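Local atomic coordinates of piwi domain-containing protein (Vanderwaltozyma polyspora, PDB entry 5THE), a protein that probably binds RNA as a budding yeast Argonaute, of which this chain is the C-terminal lobe carrying the RNase H-like Piwi domain. Residues L79-I84 with I101-F106; L177-P182 with L209-L214; I187-R192 with Y205-K210; P35-K40 with G60-K65. One frame throughout, in Å; residues are numbered along the deposited sequence.

Interaction 1: L79-I84 with I101-F106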
loop_
_atom_site.group_PDB
_atom_site.type_symbol
_atom_site.label_atom_id
_atom_site.label_comp_id
_atom_site.label_asym_id
_atom_site.label_seq_id
_atom_site.Cartn_x
_atom_site.Cartn_y
_atom_site.Cartn_z
ATOM N N LEU A 79 3.710 3.081 24.435
ATOM C CA LEU A 79 4.385 2.130 23.553
ATOM C C LEU A 79 4.930 1.006 24.425
ATOM O O LEU A 79 5.841 1.232 25.225
ATOM C CB LEU A 79 5.505 2.806 22.761
ATOM C CG LEU A 79 6.251 1.919 21.756
ATOM C CD1 LEU A 79 5.298 1.438 20.685
ATOM C CD2 LEU A 79 7.419 2.650 21.120
ATOM N N ARG A 80 4.372 -0.194 24.276
ATOM C CA ARG A 80 4.733 -1.347 25.095
ATOM C C ARG A 80 5.518 -2.339 24.248
ATOM O O ARG A 80 5.000 -2.858 23.254
ATOM C CB ARG A 80 3.500 -2.041 25.673
ATOM C CG ARG A 80 2.779 -1.268 26.756
ATOM C CD ARG A 80 3.716 -0.822 27.867
ATOM N NE ARG A 80 4.327 -1.931 28.600
ATOM C CZ ARG A 80 3.695 -2.676 29.504
ATOM N NH1 ARG A 80 2.414 -2.453 29.776
ATOM N NH2 ARG A 80 4.346 -3.649 30.134
ATOM N N ALA A 81 6.752 -2.607 24.648
ATOM C CA ALA A 81 7.568 -3.588 23.961
ATOM C C ALA A 81 7.261 -4.978 24.506
ATOM O O ALA A 81 7.187 -5.180 25.721
ATOM C CB ALA A 81 9.051 -3.257 24.129
ATOM N N ILE A 82 7.069 -5.931 23.608
ATOM C CA ILE A 82 6.909 -7.334 23.966
ATOM C C ILE A 82 7.982 -8.096 23.208
ATOM O O ILE A 82 7.958 -8.155 21.973
ATOM C CB ILE A 82 5.508 -7.863 23.633
ATOM C CG1 ILE A 82 4.447 -7.086 24.425
ATOM C CG2 ILE A 82 5.426 -9.381 23.903
ATOM C CD1 ILE A 82 3.012 -7.534 24.130
ATOM N N PHE A 83 8.945 -8.642 23.939
ATOM C CA PHE A 83 10.039 -9.385 23.329
ATOM C C PHE A 83 9.573 -10.814 23.087
ATOM O O PHE A 83 9.306 -11.563 24.033
ATOM C CB PHE A 83 11.278 -9.345 24.221
ATOM C CG PHE A 83 12.528 -9.837 23.546
ATOM C CD1 PHE A 83 12.844 -11.185 23.534
ATOM C CD2 PHE A 83 13.386 -8.952 22.926
ATOM C CE1 PHE A 83 13.991 -11.644 22.906
ATOM C CE2 PHE A 83 14.540 -9.404 22.300
ATOM C CZ PHE A 83 14.836 -10.752 22.289
ATOM N N ILE A 84 9.457 -11.191 21.819
ATOM C CA ILE A 84 9.047 -12.539 21.447
ATOM C C ILE A 84 10.332 -13.346 21.293
ATOM O O ILE A 84 11.073 -13.183 20.322
ATOM C CB ILE A 84 8.207 -12.545 20.172
ATOM C CG1 ILE A 84 6.976 -11.632 20.352
ATOM C CG2 ILE A 84 7.793 -13.984 19.821
ATOM C CD1 ILE A 84 5.933 -12.115 21.416
ATOM N N ILE A 101 17.270 0.671 26.481
ATOM C CA ILE A 101 18.013 1.732 25.813
ATOM C C ILE A 101 17.446 1.981 24.417
ATOM O O ILE A 101 17.224 3.130 24.014
ATOM C CB ILE A 101 19.510 1.378 25.778
ATOM C CG1 ILE A 101 20.073 1.478 27.200
ATOM C CG2 ILE A 101 20.256 2.282 24.812
ATOM C CD1 ILE A 101 21.377 0.746 27.412
ATOM N N SER A 102 17.181 0.908 23.667
ATOM C CA SER A 102 16.655 1.073 22.313
ATOM C C SER A 102 15.274 1.717 22.326
ATOM O O SER A 102 14.962 2.534 21.456
ATOM C CB SER A 102 16.606 -0.274 21.598
ATOM O OG SER A 102 17.911 -0.706 21.282
ATOM N N MET A 103 14.437 1.361 23.307
ATOM C CA MET A 103 13.108 1.951 23.403
ATOM C C MET A 103 13.199 3.438 23.710
ATOM O O MET A 103 12.405 4.239 23.198
ATOM C CB MET A 103 12.294 1.240 24.488
ATOM C CG MET A 103 11.898 -0.193 24.132
ATOM S SD MET A 103 10.938 -0.284 22.609
ATOM C CE MET A 103 9.351 0.324 23.193
ATOM N N ASP A 104 14.168 3.825 24.531
ATOM C CA ASP A 104 14.310 5.233 24.872
ATOM C C ASP A 104 14.848 6.033 23.698
ATOM O O ASP A 104 14.387 7.151 23.428
ATOM C CB ASP A 104 15.225 5.392 26.083
ATOM C CG ASP A 104 15.247 6.813 26.597
ATOM O OD1 ASP A 104 14.292 7.186 27.306
ATOM O OD2 ASP A 104 16.200 7.555 26.284
ATOM N N LYS A 105 15.841 5.489 23.002
ATOM C CA LYS A 105 16.349 6.161 21.816
ATOM C C LYS A 105 15.266 6.254 20.744
ATOM O O LYS A 105 15.135 7.280 20.068
ATOM C CB LYS A 105 17.585 5.424 21.304
ATOM C CG LYS A 105 18.083 5.864 19.938
ATOM C CD LYS A 105 19.083 6.988 20.033
ATOM C CE LYS A 105 19.909 7.077 18.756
ATOM N NZ LYS A 105 19.086 6.897 17.527
ATOM N N PHE A 106 14.472 5.191 20.585
ATOM C CA PHE A 106 13.360 5.225 19.640
ATOM C C PHE A 106 12.405 6.376 19.947
ATOM O O PHE A 106 12.099 7.194 19.069
ATOM C CB PHE A 106 12.604 3.892 19.658
ATOM C CG PHE A 106 11.431 3.865 18.722
ATOM C CD1 PHE A 106 11.614 3.620 17.374
ATOM C CD2 PHE A 106 10.149 4.109 19.189
ATOM C CE1 PHE A 106 10.528 3.602 16.495
ATOM C CE2 PHE A 106 9.059 4.101 18.325
ATOM C CZ PHE A 106 9.248 3.842 16.976
#
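M103 and F106 of helix 95-111 press against L79 and A81 of strand 77-85, within the beta-alpha-beta unit formed by that strand, the helix and strand 117-118. This is helix-on-parallel-sheet packing of a Rossmann-like kind, consistent with the MID domain of Argonautes. The short axes run roughly antiparallel, at 148° and 10.5 Å apart, and L79 and A81, two residues apart, face the helix from the same side of the strand. Before the contact, S102 bonds N226 with its hydroxyl. In M103, bends at both chi2 and chi3 curl the flexible thioether so that the end methyl CE drops onto the strand, 3.7 Å from A81 CB. Alanine suits this place because its short methyl leaves room for the long methionine, whose SD also lies 3.8 Å from A81 CB. The same M103 CE touches L79 CD2 at 3.7 Å. One turn later, F106 carries its ring over to helix 228-241, where V234 and M238 are among its neighbours, while the CD2-CE2 side of the ring still meets the strand. With CG anti to the backbone N (chi1 -178°), L79 extends its branch toward the helix, and its CD2 comes obliquely to the ring, 3.6 Å from both F106 CD2 and F106 CE2.

Interaction 2: L177-P182 with L209-L214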
loop_
_atom_site.group_PDB
_atom_site.type_symbol
_atom_site.label_atom_id
_atom_site.label_comp_id
_atom_site.label_asym_id
_atom_site.label_seq_id
_atom_site.Cartn_x
_atom_site.Cartn_y
_atom_site.Cartn_z
ATOM N N LEU A 177 -2.063 -11.242 28.118
ATOM C CA LEU A 177 -1.559 -9.878 28.048
ATOM C C LEU A 177 -2.494 -8.985 27.236
ATOM O O LEU A 177 -2.765 -7.843 27.625
ATOM C CB LEU A 177 -0.154 -9.898 27.446
ATOM C CG LEU A 177 0.711 -8.642 27.492
ATOM C CD1 LEU A 177 2.174 -9.025 27.302
ATOM C CD2 LEU A 177 0.285 -7.615 26.433
ATOM N N LEU A 178 -2.996 -9.484 26.105
ATOM C CA LEU A 178 -3.809 -8.647 25.227
ATOM C C LEU A 178 -5.161 -8.312 25.853
ATOM O O LEU A 178 -5.635 -7.179 25.740
ATOM C CB LEU A 178 -3.988 -9.331 23.873
ATOM C CG LEU A 178 -2.669 -9.475 23.113
ATOM C CD1 LEU A 178 -2.898 -10.122 21.766
ATOM C CD2 LEU A 178 -2.011 -8.116 22.952
ATOM N N GLU A 179 -5.796 -9.273 26.524
ATOM C CA GLU A 179 -7.066 -8.969 27.186
ATOM C C GLU A 179 -6.894 -7.949 28.308
ATOM O O GLU A 179 -7.846 -7.243 28.655
ATOM C CB GLU A 179 -7.703 -10.244 27.752
ATOM C CG GLU A 179 -7.855 -11.388 26.773
ATOM C CD GLU A 179 -7.615 -12.722 27.385
ATOM O OE1 GLU A 179 -7.175 -12.745 28.540
ATOM O OE2 GLU A 179 -7.847 -13.742 26.698
ATOM N N ASN A 180 -5.698 -7.848 28.881
ATOM C CA ASN A 180 -5.434 -6.925 29.974
ATOM C C ASN A 180 -4.756 -5.648 29.514
ATOM O O ASN A 180 -4.373 -4.829 30.355
ATOM C CB ASN A 180 -4.570 -7.596 31.041
ATOM C CG ASN A 180 -5.278 -8.737 31.734
ATOM O OD1 ASN A 180 -6.466 -8.976 31.513
ATOM N ND2 ASN A 180 -4.548 -9.448 32.591
ATOM N N ILE A 181 -4.598 -5.456 28.212
ATOM C CA ILE A 181 -3.761 -4.348 27.735
ATOM C C ILE A 181 -4.447 -3.018 28.050
ATOM O O ILE A 181 -5.655 -2.869 27.797
ATOM C CB ILE A 181 -3.477 -4.505 26.234
ATOM C CG1 ILE A 181 -2.209 -3.737 25.850
ATOM C CG2 ILE A 181 -4.678 -4.101 25.370
ATOM C CD1 ILE A 181 -0.979 -4.182 26.629
ATOM N N PRO A 182 -3.749 -2.048 28.643
ATOM C CA PRO A 182 -4.363 -0.732 28.855
ATOM C C PRO A 182 -4.702 -0.068 27.531
ATOM O O PRO A 182 -4.137 -0.381 26.480
ATOM C CB PRO A 182 -3.283 0.055 29.604
ATOM C CG PRO A 182 -2.355 -0.975 30.158
ATOM C CD PRO A 182 -2.396 -2.129 29.222
ATOM N N LEU A 209 -6.168 -9.865 13.996
ATOM C CA LEU A 209 -7.452 -10.455 13.646
ATOM C C LEU A 209 -8.297 -10.751 14.886
ATOM O O LEU A 209 -9.481 -10.404 14.931
ATOM C CB LEU A 209 -7.215 -11.707 12.795
ATOM C CG LEU A 209 -8.444 -12.465 12.298
ATOM C CD1 LEU A 209 -8.112 -13.121 10.994
ATOM C CD2 LEU A 209 -8.882 -13.507 13.333
ATOM N N LYS A 210 -7.710 -11.380 15.908
ATOM C CA LYS A 210 -8.485 -11.692 17.105
ATOM C C LYS A 210 -8.778 -10.440 17.933
ATOM O O LYS A 210 -9.935 -10.176 18.277
ATOM C CB LYS A 210 -7.762 -12.750 17.946
ATOM C CG LYS A 210 -7.812 -14.161 17.346
ATOM C CD LYS A 210 -9.187 -14.427 16.730
ATOM C CE LYS A 210 -9.709 -15.829 17.019
ATOM N NZ LYS A 210 -8.829 -16.872 16.433
ATOM N N PHE A 211 -7.752 -9.647 18.258
ATOM C CA PHE A 211 -7.936 -8.542 19.199
ATOM C C PHE A 211 -8.065 -7.173 18.549
ATOM O O PHE A 211 -8.592 -6.251 19.184
ATOM C CB PHE A 211 -6.780 -8.489 20.204
ATOM C CG PHE A 211 -6.843 -9.560 21.233
ATOM C CD1 PHE A 211 -6.394 -10.838 20.942
ATOM C CD2 PHE A 211 -7.377 -9.301 22.488
ATOM C CE1 PHE A 211 -6.465 -11.839 21.885
ATOM C CE2 PHE A 211 -7.452 -10.295 23.441
ATOM C CZ PHE A 211 -6.993 -11.567 23.142
ATOM N N GLY A 212 -7.605 -7.007 17.316
ATOM C CA GLY A 212 -7.654 -5.677 16.728
ATOM C C GLY A 212 -6.836 -4.676 17.512
ATOM O O GLY A 212 -7.262 -3.527 17.679
ATOM N N ALA A 213 -5.679 -5.092 18.028
ATOM C CA ALA A 213 -4.793 -4.198 18.760
ATOM C C ALA A 213 -3.696 -3.707 17.818
ATOM O O ALA A 213 -3.129 -4.493 17.056
ATOM C CB ALA A 213 -4.188 -4.894 19.981
ATOM N N LEU A 214 -3.434 -2.402 17.845
ATOM C CA LEU A 214 -2.374 -1.831 17.022
ATOM C C LEU A 214 -1.025 -2.411 17.430
ATOM O O LEU A 214 -0.699 -2.477 18.616
ATOM C CB LEU A 214 -2.358 -0.307 17.169
ATOM C CG LEU A 214 -3.578 0.460 16.659
ATOM C CD1 LEU A 214 -3.264 1.947 16.701
ATOM C CD2 LEU A 214 -3.965 0.024 15.230
#
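The tight part of this contact is a CH-pi pair between L178 and F211. The CB methylene of L178 sits over the middle of the phenylalanine ring, 3.6 Å from its centroid and only 11° off the ring normal. Further out, L178 CD1 lies over the same face, toward the CD1 and CE1 side, 3.7 Å from F211 CD1, so the leucine covers the face with two carbons. A flat aromatic group suits a place near the C-terminal end of helix 197-210, where it can lie against the end of another helix. The side that meets E179 is the smaller, solvent-facing one, where a single methylene touches. There the ring presents its rim, and E179 CG approaches near the ring plane, 3.5 Å from F211 CE2. E179 holds CG anti to its carbonyl carbon (chi1 -52°), which brings CG to the rim. Glutamate fits such a border, since its methylenes can pack while its carboxylate stays at the exposed surface. G212, between F211 and A213, takes a positive phi that glycine adopts with little strain, and it lets the chain leave the helix. The contact thus joins the C-terminal ends of helices 169-179 and 197-210, with L178 also resting on I206 and T207 of the second helix and on I187 and Y189 of strand 185-191.

Interaction 3: I187-R192 with Y205-K210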
loop_
_atom_site.group_PDB
_atom_site.type_symbol
_atom_site.label_atom_id
_atom_site.label_comp_id
_atom_site.label_asym_id
_atom_site.label_seq_id
_atom_site.Cartn_x
_atom_site.Cartn_y
_atom_site.Cartn_z
ATOM N N ILE A 187 1.536 -1.725 20.600
ATOM C CA ILE A 187 2.408 -2.846 20.912
ATOM C C ILE A 187 3.572 -2.880 19.933
ATOM O O ILE A 187 3.371 -2.826 18.717
ATOM C CB ILE A 187 1.646 -4.175 20.868
ATOM C CG1 ILE A 187 0.639 -4.253 22.006
ATOM C CG2 ILE A 187 2.640 -5.335 20.956
ATOM C CD1 ILE A 187 -0.384 -5.308 21.761
ATOM N N LEU A 188 4.783 -3.017 20.459
ATOM C CA LEU A 188 5.969 -3.263 19.640
ATOM C C LEU A 188 6.456 -4.679 19.924
ATOM O O LEU A 188 7.007 -4.956 20.992
ATOM C CB LEU A 188 7.057 -2.231 19.924
ATOM C CG LEU A 188 8.372 -2.453 19.178
ATOM C CD1 LEU A 188 8.146 -2.458 17.656
ATOM C CD2 LEU A 188 9.400 -1.398 19.594
ATOM N N TYR A 189 6.222 -5.587 18.989
ATOM C CA TYR A 189 6.777 -6.925 19.107
ATOM C C TYR A 189 8.240 -6.882 18.671
ATOM O O TYR A 189 8.546 -6.467 17.546
ATOM C CB TYR A 189 5.985 -7.911 18.257
ATOM C CG TYR A 189 4.606 -8.218 18.780
ATOM C CD1 TYR A 189 4.431 -8.788 20.040
ATOM C CD2 TYR A 189 3.473 -7.993 17.995
ATOM C CE1 TYR A 189 3.173 -9.089 20.515
ATOM C CE2 TYR A 189 2.202 -8.290 18.471
ATOM C CZ TYR A 189 2.059 -8.839 19.734
ATOM O OH TYR A 189 0.805 -9.142 20.223
ATOM N N VAL A 190 9.139 -7.288 19.563
ATOM C CA VAL A 190 10.571 -7.330 19.280
ATOM C C VAL A 190 10.946 -8.795 19.113
ATOM O O VAL A 190 10.953 -9.558 20.089
ATOM C CB VAL A 190 11.390 -6.664 20.392
ATOM C CG1 VAL A 190 12.881 -6.732 20.090
ATOM C CG2 VAL A 190 10.946 -5.197 20.562
ATOM N N LEU A 191 11.250 -9.196 17.882
ATOM C CA LEU A 191 11.469 -10.611 17.574
ATOM C C LEU A 191 12.928 -10.975 17.785
ATOM O O LEU A 191 13.817 -10.343 17.210
ATOM C CB LEU A 191 11.067 -10.932 16.134
ATOM C CG LEU A 191 9.719 -10.365 15.708
ATOM C CD1 LEU A 191 9.468 -10.672 14.251
ATOM C CD2 LEU A 191 8.601 -10.915 16.581
ATOM N N ARG A 192 13.176 -12.013 18.589
ATOM C CA ARG A 192 14.556 -12.445 18.792
ATOM C C ARG A 192 15.197 -12.906 17.484
ATOM O O ARG A 192 16.375 -12.630 17.231
ATOM C CB ARG A 192 14.613 -13.559 19.838
ATOM C CG ARG A 192 15.992 -14.206 19.971
ATOM C CD ARG A 192 16.529 -14.051 21.377
ATOM N NE ARG A 192 17.850 -14.645 21.555
ATOM C CZ ARG A 192 18.080 -15.793 22.181
ATOM N NH1 ARG A 192 17.081 -16.498 22.694
ATOM N NH2 ARG A 192 19.318 -16.240 22.295
ATOM N N TYR A 205 -2.121 -12.824 13.395
ATOM C CA TYR A 205 -3.407 -13.491 13.534
ATOM C C TYR A 205 -4.042 -13.184 14.880
ATOM O O TYR A 205 -5.229 -12.862 14.963
ATOM C CB TYR A 205 -3.212 -14.989 13.364
ATOM C CG TYR A 205 -4.450 -15.815 13.574
ATOM C CD1 TYR A 205 -5.395 -15.936 12.569
ATOM C CD2 TYR A 205 -4.656 -16.509 14.762
ATOM C CE1 TYR A 205 -6.521 -16.714 12.739
ATOM C CE2 TYR A 205 -5.785 -17.288 14.946
ATOM C CZ TYR A 205 -6.713 -17.383 13.925
ATOM O OH TYR A 205 -7.843 -18.150 14.076
ATOM N N ILE A 206 -3.258 -13.274 15.950
ATOM C CA ILE A 206 -3.774 -12.975 17.276
ATOM C C ILE A 206 -4.040 -11.488 17.425
ATOM O O ILE A 206 -5.118 -11.071 17.865
ATOM C CB ILE A 206 -2.788 -13.469 18.340
ATOM C CG1 ILE A 206 -2.740 -15.002 18.346
ATOM C CG2 ILE A 206 -3.156 -12.930 19.694
ATOM C CD1 ILE A 206 -1.491 -15.541 19.050
ATOM N N THR A 207 -3.058 -10.663 17.065
ATOM C CA THR A 207 -3.114 -9.265 17.468
ATOM C C THR A 207 -3.968 -8.431 16.519
ATOM O O THR A 207 -4.762 -7.602 16.981
ATOM C CB THR A 207 -1.700 -8.711 17.580
ATOM O OG1 THR A 207 -0.899 -9.660 18.301
ATOM C CG2 THR A 207 -1.710 -7.393 18.338
ATOM N N ASP A 208 -3.822 -8.623 15.202
ATOM C CA ASP A 208 -4.714 -7.940 14.263
ATOM C C ASP A 208 -6.098 -8.569 14.292
ATOM O O ASP A 208 -7.105 -7.904 14.563
ATOM C CB ASP A 208 -4.192 -8.006 12.821
ATOM C CG ASP A 208 -2.867 -7.297 12.597
ATOM O OD1 ASP A 208 -2.414 -6.484 13.443
ATOM O OD2 ASP A 208 -2.284 -7.567 11.520
ATOM N N LEU A 209 -6.168 -9.865 13.996
ATOM C CA LEU A 209 -7.452 -10.455 13.646
ATOM C C LEU A 209 -8.297 -10.751 14.886
ATOM O O LEU A 209 -9.481 -10.404 14.931
ATOM C CB LEU A 209 -7.215 -11.707 12.795
ATOM C CG LEU A 209 -8.444 -12.465 12.298
ATOM C CD1 LEU A 209 -8.112 -13.121 10.994
ATOM C CD2 LEU A 209 -8.882 -13.507 13.333
ATOM N N LYS A 210 -7.710 -11.380 15.908
ATOM C CA LYS A 210 -8.485 -11.692 17.105
ATOM C C LYS A 210 -8.778 -10.440 17.933
ATOM O O LYS A 210 -9.935 -10.176 18.277
ATOM C CB LYS A 210 -7.762 -12.750 17.946
ATOM C CG LYS A 210 -7.812 -14.161 17.346
ATOM C CD LYS A 210 -9.187 -14.427 16.730
ATOM C CE LYS A 210 -9.709 -15.829 17.019
ATOM N NZ LYS A 210 -8.829 -16.872 16.433
#
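The ring of Y189 meets T207 with its edge and carries I187 CG2 on one face. That methyl, from the same strand two residues earlier, stands 3.7 Å above the plane over the ring's centre. At the edge, near the ring plane, T207 OG1 receives the hydrogen bond of the phenol: Y189 OH donates to T207 OG1 over 2.6 Å. The two side chains come from opposite directions, the tyrosine reaching out of strand 185-191 and the threonine out of helix 197-210. Beside the bond, T207 CG2 lies 3.6 Å from Y189 OH, and its apolar neighbour across the contact is I187 CD1, at 4.2 Å. Threonine is apt here because one small side chain offers both a hydroxyl and a methyl to the strand. Its chi1 of -46° sets OG1 beside the backbone N, a placing from which it also bonds L203 O one turn back. The hydroxyl is therefore engaged with two partners in a buried place, a chain of bonds that fixes the rotation of the threonine and gives the buried hydroxyl of Y189 a partner; L174 and I84 pack on the tyrosine side chain. The helix widens here into a pi-type turn, with K210 N bonded to Y205 O at 3.0 Å. At the far end of the strand, L191 packs on a uracil base of the bound RNA. Strand 185-191, helix 197-210 and strand 215-219 form a beta-alpha-beta unit in a parallel sheet, as in the Rossmann-like MID domain of Argonautes.

Interaction 4: P35-K40 with G60-K65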
loop_
_atom_site.group_PDB
_atom_site.type_symbol
_atom_site.label_atom_id
_atom_site.label_comp_id
_atom_site.label_asym_id
_atom_site.label_seq_id
_atom_site.Cartn_x
_atom_site.Cartn_y
_atom_site.Cartn_z
ATOM N N PRO A 35 5.199 15.193 -8.507
ATOM C CA PRO A 35 4.343 16.114 -7.757
ATOM C C PRO A 35 5.142 16.762 -6.642
ATOM O O PRO A 35 6.245 16.335 -6.283
ATOM C CB PRO A 35 3.238 15.219 -7.192
ATOM C CG PRO A 35 3.926 13.867 -7.027
ATOM C CD PRO A 35 4.904 13.781 -8.201
ATOM N N VAL A 36 4.553 17.795 -6.066
ATOM C CA VAL A 36 5.103 18.393 -4.858
ATOM C C VAL A 36 4.798 17.466 -3.690
ATOM O O VAL A 36 3.632 17.175 -3.407
ATOM C CB VAL A 36 4.515 19.789 -4.623
ATOM C CG1 VAL A 36 5.056 20.372 -3.351
ATOM C CG2 VAL A 36 4.809 20.687 -5.818
ATOM N N VAL A 37 5.840 16.990 -3.012
ATOM C CA VAL A 37 5.629 16.189 -1.812
ATOM C C VAL A 37 5.415 17.130 -0.636
ATOM O O VAL A 37 6.177 18.078 -0.441
ATOM C CB VAL A 37 6.812 15.239 -1.562
ATOM C CG1 VAL A 37 6.608 14.494 -0.239
ATOM C CG2 VAL A 37 6.958 14.239 -2.715
ATOM N N GLN A 38 4.369 16.880 0.144
ATOM C CA GLN A 38 3.964 17.768 1.226
ATOM C C GLN A 38 4.318 17.145 2.571
ATOM O O GLN A 38 3.905 16.021 2.856
ATOM C CB GLN A 38 2.455 18.037 1.162
ATOM C CG GLN A 38 1.943 18.898 2.301
ATOM C CD GLN A 38 2.330 20.349 2.119
ATOM O OE1 GLN A 38 1.960 20.959 1.133
ATOM N NE2 GLN A 38 3.086 20.903 3.057
ATOM N N PHE A 39 5.057 17.886 3.403
ATOM C CA PHE A 39 5.269 17.554 4.806
ATOM C C PHE A 39 4.431 18.497 5.670
ATOM O O PHE A 39 3.638 19.291 5.158
ATOM C CB PHE A 39 6.763 17.624 5.151
ATOM C CG PHE A 39 7.643 16.937 4.149
ATOM C CD1 PHE A 39 7.674 15.554 4.066
ATOM C CD2 PHE A 39 8.423 17.677 3.274
ATOM C CE1 PHE A 39 8.480 14.918 3.122
ATOM C CE2 PHE A 39 9.228 17.050 2.335
ATOM C CZ PHE A 39 9.256 15.668 2.264
ATOM N N LYS A 40 4.606 18.413 6.991
ATOM C CA LYS A 40 3.805 19.248 7.884
ATOM C C LYS A 40 3.995 20.734 7.586
ATOM O O LYS A 40 3.023 21.485 7.469
ATOM C CB LYS A 40 4.148 18.971 9.349
ATOM C CG LYS A 40 3.156 19.623 10.290
ATOM C CD LYS A 40 3.487 19.375 11.752
ATOM C CE LYS A 40 2.211 19.419 12.573
ATOM N NZ LYS A 40 2.429 20.018 13.907
ATOM N N GLY A 60 11.870 11.641 -6.456
ATOM C CA GLY A 60 11.226 10.453 -5.921
ATOM C C GLY A 60 12.037 9.762 -4.851
ATOM O O GLY A 60 11.950 8.541 -4.702
ATOM N N ASN A 61 12.832 10.510 -4.091
ATOM C CA ASN A 61 13.814 9.891 -3.200
ATOM C C ASN A 61 14.228 10.997 -2.227
ATOM O O ASN A 61 15.163 11.744 -2.496
ATOM C CB ASN A 61 15.011 9.354 -3.974
ATOM C CG ASN A 61 16.062 8.673 -3.083
ATOM O OD1 ASN A 61 17.243 8.697 -3.390
ATOM N ND2 ASN A 61 15.647 8.098 -2.009
ATOM N N TRP A 62 13.508 11.099 -1.121
ATOM C CA TRP A 62 13.792 12.143 -0.140
ATOM C C TRP A 62 14.055 11.468 1.204
ATOM O O TRP A 62 14.181 10.248 1.291
ATOM C CB TRP A 62 12.641 13.162 -0.081
ATOM C CG TRP A 62 11.328 12.546 0.340
ATOM C CD1 TRP A 62 10.822 12.462 1.610
ATOM C CD2 TRP A 62 10.375 11.901 -0.514
ATOM N NE1 TRP A 62 9.609 11.807 1.593
ATOM C CE2 TRP A 62 9.314 11.453 0.304
ATOM C CE3 TRP A 62 10.321 11.649 -1.891
ATOM C CZ2 TRP A 62 8.212 10.784 -0.210
ATOM C CZ3 TRP A 62 9.221 10.982 -2.400
ATOM C CH2 TRP A 62 8.185 10.555 -1.561
ATOM N N ASN A 63 14.157 12.275 2.255
ATOM C CA ASN A 63 14.253 11.727 3.597
ATOM C C ASN A 63 13.563 12.691 4.548
ATOM O O ASN A 63 13.280 13.841 4.206
ATOM C CB ASN A 63 15.705 11.477 4.002
ATOM C CG ASN A 63 16.478 12.744 4.137
ATOM O OD1 ASN A 63 16.476 13.362 5.192
ATOM N ND2 ASN A 63 17.126 13.162 3.064
ATOM N N MET A 64 13.279 12.200 5.752
ATOM C CA MET A 64 12.488 12.953 6.716
ATOM C C MET A 64 13.303 13.962 7.515
ATOM O O MET A 64 12.703 14.778 8.212
ATOM C CB MET A 64 11.774 11.988 7.675
ATOM C CG MET A 64 10.508 11.380 7.099
ATOM S SD MET A 64 9.404 12.652 6.440
ATOM C CE MET A 64 8.817 13.494 7.921
ATOM N N LYS A 65 14.635 13.940 7.425
ATOM C CA LYS A 65 15.462 14.833 8.235
ATOM C C LYS A 65 15.012 16.283 8.089
ATOM O O LYS A 65 14.892 16.808 6.978
ATOM C CB LYS A 65 16.936 14.691 7.836
ATOM C CG LYS A 65 17.887 15.577 8.632
ATOM C CD LYS A 65 19.327 15.081 8.519
ATOM C CE LYS A 65 20.291 15.985 9.282
ATOM N NZ LYS A 65 20.215 17.387 8.791
#
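W62 and F39 come together through their first torsions. In W62, chi1 of 61° holds CG between the backbone N and the carbonyl carbon, the crowded position, and the indole turns one face to V37. In F39, chi1 of -46° keeps CG beside the backbone N and directs the ring to the indole. The result is an offset edge-to-face pair: the phenylalanine edge faces the five-membered ring, with centroids 5.3 Å apart and planes at 63°. At closest, F39 CZ stands 3.6 Å from W62 CD1. V37 covers the other half of the same indole face. Its CG2 makes a CH-pi contact 4.2 Å from the centroid of the six-membered ring, while CG1 lies 4.0 Å from W62 CZ2. A branched valine suits this post because its two methyls spread over the broad benzo ring, whereas F39 has edge C-H groups that can point at the electron-rich indole face. M64 completes the cluster with a Met-aromatic contact, its SD lying obliquely to the F39 ring at 5.0 Å from the centroid. Polar groups tie down the backbone: Q38 NE2 donates to F39 O over 2.7 Å, almost straight, and N63 OD1 accepts from K65 N in an Asx turn. The contact lays the loop of G60-K65 over strand 37-38, the middle strand of a small antiparallel sheet between strands 43-44 and 248-249. F44 of the first packs on both aromatic rings, H67 stacks on F39, and H247, just before the second, meets W62 edge-to-face.

From the N terminus, interaction 4 comes first, closing a largely irregular excursion of 19 residues that contains strand 43-44. It stands apart, about 28 Å from interaction 1 between centres and farther from the others. Interaction 1 follows in series and closes the step from strand 77-85 to helix 95-111. Interactions 2 and 3 then end on the same helix: I187-R192 lies inside the span opened at L177, and both contacts share L209 and K210, so interaction 3 is largely nested in interaction 2. Strands 77-85 and 185-191 are neighbours, with I82 N near L188 O at 2.8 Å, so interactions 1 and 3 attach helices 95-111 and 197-210 to one parallel sheet, while interaction 2 adds helix 169-179.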